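Local structure of probable acetyltransferases (Chromobacterium violaceum, 3PZJ) at residues D102-V114 against I120-R132. The protein is a probable GNAT-family acetyltransferase, which may transfer an acetyl group to the N-terminal serine or alanine of proteins. Sequence-based numbering, arbitrary orientation. Where two conformers were deposited one is given.
With EDO (1,2-ethanediol), chain D.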
loop_
_atom_site.group_PDB
_atom_site.type_symbol
_atom_site.label_atom_id
_atom_site.label_comp_id
_atom_site.label_asym_id
_atom_site.label_seq_id
_atom_site.Cartn_x
_atom_site.Cartn_y
_atom_site.Cartn_z
ATOM N N ASP A 102 -28.543 0.038 -19.237
ATOM C CA ASP A 102 -28.386 -0.808 -18.057
ATOM C C ASP A 102 -27.600 -2.097 -18.361
ATOM O O ASP A 102 -27.522 -2.995 -17.509
ATOM C CB ASP A 102 -29.771 -1.165 -17.470
ATOM C CG ASP A 102 -30.691 -1.842 -18.484
ATOM O OD1 ASP A 102 -31.882 -2.042 -18.172
ATOM O OD2 ASP A 102 -30.231 -2.164 -19.596
ATOM N N GLN A 103 -27.045 -2.207 -19.578
ATOM C CA GLN A 103 -26.341 -3.415 -20.000
ATOM C C GLN A 103 -24.886 -3.356 -19.546
ATOM O O GLN A 103 -24.103 -2.549 -20.036
ATOM C CB GLN A 103 -26.414 -3.632 -21.523
ATOM C CG GLN A 103 -25.591 -4.834 -21.960
ATOM C CD GLN A 103 -25.982 -5.511 -23.264
ATOM O OE1 GLN A 103 -27.166 -5.591 -23.635
ATOM N NE2 GLN A 103 -24.965 -6.060 -23.949
ATOM N N ALA A 104 -24.540 -4.218 -18.601
ATOM C CA ALA A 104 -23.183 -4.249 -18.008
ATOM C C ALA A 104 -22.223 -4.707 -19.036
ATOM O O ALA A 104 -22.469 -5.719 -19.629
ATOM C CB ALA A 104 -23.145 -5.207 -16.807
ATOM N N LEU A 105 -21.171 -3.934 -19.324
ATOM C CA LEU A 105 -20.113 -4.352 -20.264
ATOM C C LEU A 105 -18.762 -4.697 -19.601
ATOM O O LEU A 105 -17.848 -5.192 -20.237
ATOM C CB LEU A 105 -19.832 -3.237 -21.233
ATOM C CG LEU A 105 -21.024 -2.764 -22.033
ATOM C CD1 LEU A 105 -20.541 -1.492 -22.771
ATOM C CD2 LEU A 105 -21.442 -3.915 -22.946
ATOM N N GLY A 106 -18.670 -4.440 -18.307
ATOM C CA GLY A 106 -17.542 -4.905 -17.449
ATOM C C GLY A 106 -17.571 -4.062 -16.201
ATOM O O GLY A 106 -18.542 -3.329 -15.979
ATOM N N PHE A 107 -16.510 -4.139 -15.422
ATOM C CA PHE A 107 -16.389 -3.349 -14.229
ATOM C C PHE A 107 -14.982 -2.908 -13.940
ATOM O O PHE A 107 -14.077 -3.379 -14.527
ATOM C CB PHE A 107 -17.018 -4.021 -13.017
ATOM C CG PHE A 107 -16.322 -5.267 -12.557
ATOM C CD1 PHE A 107 -15.512 -5.237 -11.476
ATOM C CD2 PHE A 107 -16.518 -6.459 -13.185
ATOM C CE1 PHE A 107 -14.918 -6.346 -11.050
ATOM C CE2 PHE A 107 -15.918 -7.569 -12.762
ATOM C CZ PHE A 107 -15.116 -7.519 -11.706
ATOM N N LEU A 108 -14.875 -1.938 -13.042
ATOM C CA LEU A 108 -13.628 -1.374 -12.559
ATOM C C LEU A 108 -13.885 -0.424 -11.398
ATOM O O LEU A 108 -14.971 -0.161 -11.087
ATOM C CB LEU A 108 -12.871 -0.669 -13.670
ATOM C CG LEU A 108 -13.225 0.750 -13.969
ATOM C CD1 LEU A 108 -12.146 1.417 -14.778
ATOM C CD2 LEU A 108 -14.524 0.854 -14.598
ATOM N N GLY A 109 -12.855 0.027 -10.728
ATOM C CA GLY A 109 -13.040 0.945 -9.639
ATOM C C GLY A 109 -11.787 1.442 -8.974
ATOM O O GLY A 109 -10.764 1.423 -9.576
ATOM N N TYR A 110 -11.914 1.880 -7.733
ATOM C CA TYR A 110 -10.819 2.352 -6.938
ATOM C C TYR A 110 -10.535 1.317 -5.850
ATOM O O TYR A 110 -11.450 0.642 -5.307
ATOM C CB TYR A 110 -11.218 3.660 -6.289
ATOM C CG TYR A 110 -11.606 4.804 -7.234
ATOM C CD1 TYR A 110 -10.706 5.319 -8.145
ATOM C CD2 TYR A 110 -12.868 5.415 -7.150
ATOM C CE1 TYR A 110 -11.035 6.423 -8.930
ATOM C CE2 TYR A 110 -13.207 6.509 -7.975
ATOM C CZ TYR A 110 -12.284 6.974 -8.851
ATOM O OH TYR A 110 -12.604 8.052 -9.597
ATOM N N ARG A 111 -9.262 1.201 -5.487
ATOM C CA ARG A 111 -8.925 0.505 -4.279
ATOM C C ARG A 111 -7.799 1.210 -3.596
ATOM O O ARG A 111 -7.203 2.185 -4.115
ATOM C CB ARG A 111 -8.534 -0.933 -4.557
ATOM C CG ARG A 111 -7.294 -1.011 -5.492
ATOM C CD ARG A 111 -7.057 -2.495 -5.998
ATOM N NE ARG A 111 -6.940 -3.402 -4.880
ATOM C CZ ARG A 111 -5.805 -3.701 -4.210
ATOM N NH1 ARG A 111 -4.622 -3.197 -4.553
ATOM N NH2 ARG A 111 -5.838 -4.539 -3.164
ATOM N N GLN A 112 -7.544 0.757 -2.396
ATOM C CA GLN A 112 -6.506 1.379 -1.547
ATOM C C GLN A 112 -6.706 2.929 -1.494
ATOM O O GLN A 112 -5.750 3.656 -1.636
ATOM C CB GLN A 112 -5.083 1.009 -2.058
ATOM C CG GLN A 112 -4.773 -0.470 -2.051
ATOM C CD GLN A 112 -4.716 -1.004 -0.660
ATOM O OE1 GLN A 112 -5.638 -1.695 -0.188
ATOM N NE2 GLN A 112 -3.669 -0.690 0.014
HETATM N N MSE A 113 -7.945 3.398 -1.346
HETATM C CA MSE A 113 -8.219 4.820 -1.190
HETATM C C MSE A 113 -7.654 5.266 0.178
HETATM O O MSE A 113 -7.934 4.620 1.258
HETATM C CB MSE A 113 -9.719 5.087 -1.254
HETATM C CG MSE A 113 -10.125 6.462 -0.783
HETATM SE SE MSE A 113 -12.026 6.626 -0.925
HETATM C CE MSE A 113 -12.321 6.135 -2.809
ATOM N N VAL A 114 -6.844 6.303 0.157
ATOM C CA VAL A 114 -6.300 6.922 1.352
ATOM C C VAL A 114 -6.639 8.389 1.277
ATOM O O VAL A 114 -5.863 9.214 0.792
ATOM C CB VAL A 114 -4.740 6.689 1.549
ATOM C CG1 VAL A 114 -4.305 7.138 2.958
ATOM C CG2 VAL A 114 -4.352 5.194 1.219
ATOM N N ILE A 120 -4.820 7.124 -4.317
ATOM C CA ILE A 120 -5.829 6.134 -4.716
ATOM C C ILE A 120 -5.228 5.241 -5.807
ATOM O O ILE A 120 -4.213 5.635 -6.404
ATOM C CB ILE A 120 -7.123 6.845 -5.198
ATOM C CG1 ILE A 120 -8.313 5.906 -5.186
ATOM C CG2 ILE A 120 -6.904 7.650 -6.502
ATOM C CD1 ILE A 120 -9.743 6.698 -5.053
ATOM N N GLU A 121 -5.877 4.092 -6.063
ATOM C CA GLU A 121 -5.434 3.152 -7.083
ATOM C C GLU A 121 -6.638 2.821 -7.964
ATOM O O GLU A 121 -7.704 2.574 -7.391
ATOM C CB GLU A 121 -4.915 1.940 -6.402
ATOM C CG GLU A 121 -4.417 0.835 -7.350
ATOM C CD GLU A 121 -3.967 -0.414 -6.603
ATOM O OE1 GLU A 121 -3.592 -0.383 -5.419
ATOM O OE2 GLU A 121 -4.081 -1.471 -7.225
ATOM N N ILE A 122 -6.527 2.939 -9.306
ATOM C CA ILE A 122 -7.540 2.405 -10.213
ATOM C C ILE A 122 -7.196 0.936 -10.406
ATOM O O ILE A 122 -6.087 0.621 -10.768
ATOM C CB ILE A 122 -7.585 3.183 -11.541
ATOM C CG1 ILE A 122 -8.287 4.516 -11.297
ATOM C CG2 ILE A 122 -8.340 2.461 -12.621
ATOM C CD1 ILE A 122 -8.040 5.578 -12.329
ATOM N N GLY A 123 -8.142 0.073 -10.098
ATOM C CA GLY A 123 -7.992 -1.334 -10.249
ATOM C C GLY A 123 -9.268 -2.076 -10.471
ATOM O O GLY A 123 -10.270 -1.476 -10.843
ATOM N N HIS A 124 -9.157 -3.384 -10.327
ATOM C CA HIS A 124 -10.171 -4.319 -10.643
ATOM C C HIS A 124 -10.722 -4.049 -12.029
ATOM O O HIS A 124 -11.938 -4.146 -12.278
ATOM C CB HIS A 124 -11.286 -4.235 -9.570
ATOM C CG HIS A 124 -10.891 -4.799 -8.254
ATOM N ND1 HIS A 124 -10.860 -4.025 -7.126
ATOM C CD2 HIS A 124 -10.533 -6.048 -7.863
ATOM C CE1 HIS A 124 -10.442 -4.758 -6.102
ATOM N NE2 HIS A 124 -10.222 -5.987 -6.519
ATOM N N VAL A 125 -9.803 -3.837 -12.988
ATOM C CA VAL A 125 -10.213 -3.546 -14.338
ATOM C C VAL A 125 -10.525 -4.839 -15.041
ATOM O O VAL A 125 -9.617 -5.682 -15.306
ATOM C CB VAL A 125 -9.140 -2.788 -15.121
ATOM C CG1 VAL A 125 -9.541 -2.548 -16.639
ATOM C CG2 VAL A 125 -8.691 -1.519 -14.394
ATOM N N ASN A 126 -11.821 -5.063 -15.236
ATOM C CA ASN A 126 -12.381 -6.318 -15.773
ATOM C C ASN A 126 -13.308 -5.974 -16.925
ATOM O O ASN A 126 -14.540 -5.707 -16.726
ATOM C CB ASN A 126 -13.164 -7.030 -14.688
ATOM C CG ASN A 126 -12.272 -7.741 -13.705
ATOM O OD1 ASN A 126 -11.878 -8.861 -13.991
ATOM N ND2 ASN A 126 -11.813 -7.055 -12.629
ATOM N N PHE A 127 -12.730 -5.955 -18.132
ATOM C CA PHE A 127 -13.486 -5.522 -19.315
ATOM C C PHE A 127 -13.780 -6.723 -20.196
ATOM O O PHE A 127 -12.881 -7.496 -20.503
ATOM C CB PHE A 127 -12.647 -4.510 -20.107
ATOM C CG PHE A 127 -12.518 -3.133 -19.463
ATOM C CD1 PHE A 127 -13.192 -2.772 -18.318
ATOM C CD2 PHE A 127 -11.707 -2.197 -20.046
ATOM C CE1 PHE A 127 -13.081 -1.489 -17.787
ATOM C CE2 PHE A 127 -11.559 -0.951 -19.480
ATOM C CZ PHE A 127 -12.305 -0.571 -18.395
ATOM N N SER A 128 -15.020 -6.839 -20.638
ATOM C CA SER A 128 -15.426 -7.942 -21.552
ATOM C C SER A 128 -14.652 -7.812 -22.841
ATOM O O SER A 128 -14.190 -6.747 -23.171
ATOM C CB SER A 128 -16.924 -7.833 -21.832
ATOM O OG SER A 128 -17.224 -6.741 -22.667
ATOM N N PRO A 129 -14.534 -8.895 -23.628
ATOM C CA PRO A 129 -13.786 -8.730 -24.896
ATOM C C PRO A 129 -14.377 -7.625 -25.839
ATOM O O PRO A 129 -13.662 -6.838 -26.430
ATOM C CB PRO A 129 -13.818 -10.146 -25.506
ATOM C CG PRO A 129 -14.034 -11.077 -24.270
ATOM C CD PRO A 129 -14.897 -10.282 -23.318
ATOM N N ALA A 130 -15.694 -7.521 -25.897
ATOM C CA ALA A 130 -16.362 -6.528 -26.686
ATOM C C ALA A 130 -15.998 -5.108 -26.295
ATOM O O ALA A 130 -16.110 -4.177 -27.107
ATOM C CB ALA A 130 -17.876 -6.728 -26.598
ATOM N N LEU A 131 -15.598 -4.935 -25.041
ATOM C CA LEU A 131 -15.210 -3.615 -24.508
ATOM C C LEU A 131 -13.716 -3.358 -24.662
ATOM O O LEU A 131 -13.314 -2.269 -25.013
ATOM C CB LEU A 131 -15.587 -3.534 -23.059
ATOM C CG LEU A 131 -15.411 -2.212 -22.282
ATOM C CD1 LEU A 131 -16.322 -1.158 -22.845
ATOM C CD2 LEU A 131 -15.758 -2.465 -20.851
ATOM N N ARG A 132 -12.898 -4.365 -24.407
ATOM C CA ARG A 132 -11.458 -4.177 -24.444
ATOM C C ARG A 132 -11.068 -3.404 -25.669
ATOM O O ARG A 132 -11.657 -3.584 -26.757
ATOM C CB ARG A 132 -10.721 -5.517 -24.476
ATOM C CG ARG A 132 -10.822 -6.326 -23.217
ATOM C CD ARG A 132 -9.601 -6.113 -22.348
ATOM N NE ARG A 132 -8.520 -7.057 -22.617
ATOM C CZ ARG A 132 -7.433 -7.183 -21.845
ATOM N NH1 ARG A 132 -6.483 -8.086 -22.131
ATOM N NH2 ARG A 132 -7.281 -6.402 -20.776
HETATM C C1 EDO D . -7.327 -6.096 -9.495
HETATM O O1 EDO D . -7.745 -6.648 -10.720
HETATM C C2 EDO D . -6.335 -4.996 -9.776
HETATM O O2 EDO D . -6.595 -4.002 -8.822
#
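Leu105 O is gripped twice by Ser128, by the hydroxyl OG at 2.9 Å on a lone pair and by the backbone N in the same carbonyl plane. At the far end Arg111 NH1 reaches the Glu121 carboxylate, 3.1 Å from OE1 in a salt bridge and with weak hydrogen bonds to both oxygens; the guanidinium and carboxylate planes stand 75° apart. The Arg111 chain runs alongside the extended glutamate, and its bend at chi3 (-55°) turns NH1 to the carboxylate, whose OE1 also has a long, weak ion pair with Arg159. Between these ends, paired backbone bonds link Phe107 with Asn126 and Gly109 with Gly123. Strands 106-114 and 119-127 thus form an antiparallel hairpin within the central mixed sheet of the GNAT fold, and a beta bulge near His124 shifts their register by one residue. There His124 N donates to O2 of a 1,2-ethanediol, probably from the crystallisation liquor, at 3.0 Å. The Asn126 amide lies almost flat against the Phe107 ring, 11° between planes, with CB 3.7 Å from the ring centroid. Asn126 ND2 hydrogen-bonds to His124 O and Tyr69, and OD1 to His63, which together fix the amide's rotation. On the opposite face of the sheet from Phe107 and Asn126, Ile120 CD1 sits over the Tyr110 ring, 3.4 Å from CG. Leu108 CD1 meets Phe127 CZ at 4.1 Å, and helix 135-150 packs against this side, where Tyr110 OH is hydrogen-bonded to Leu144 O.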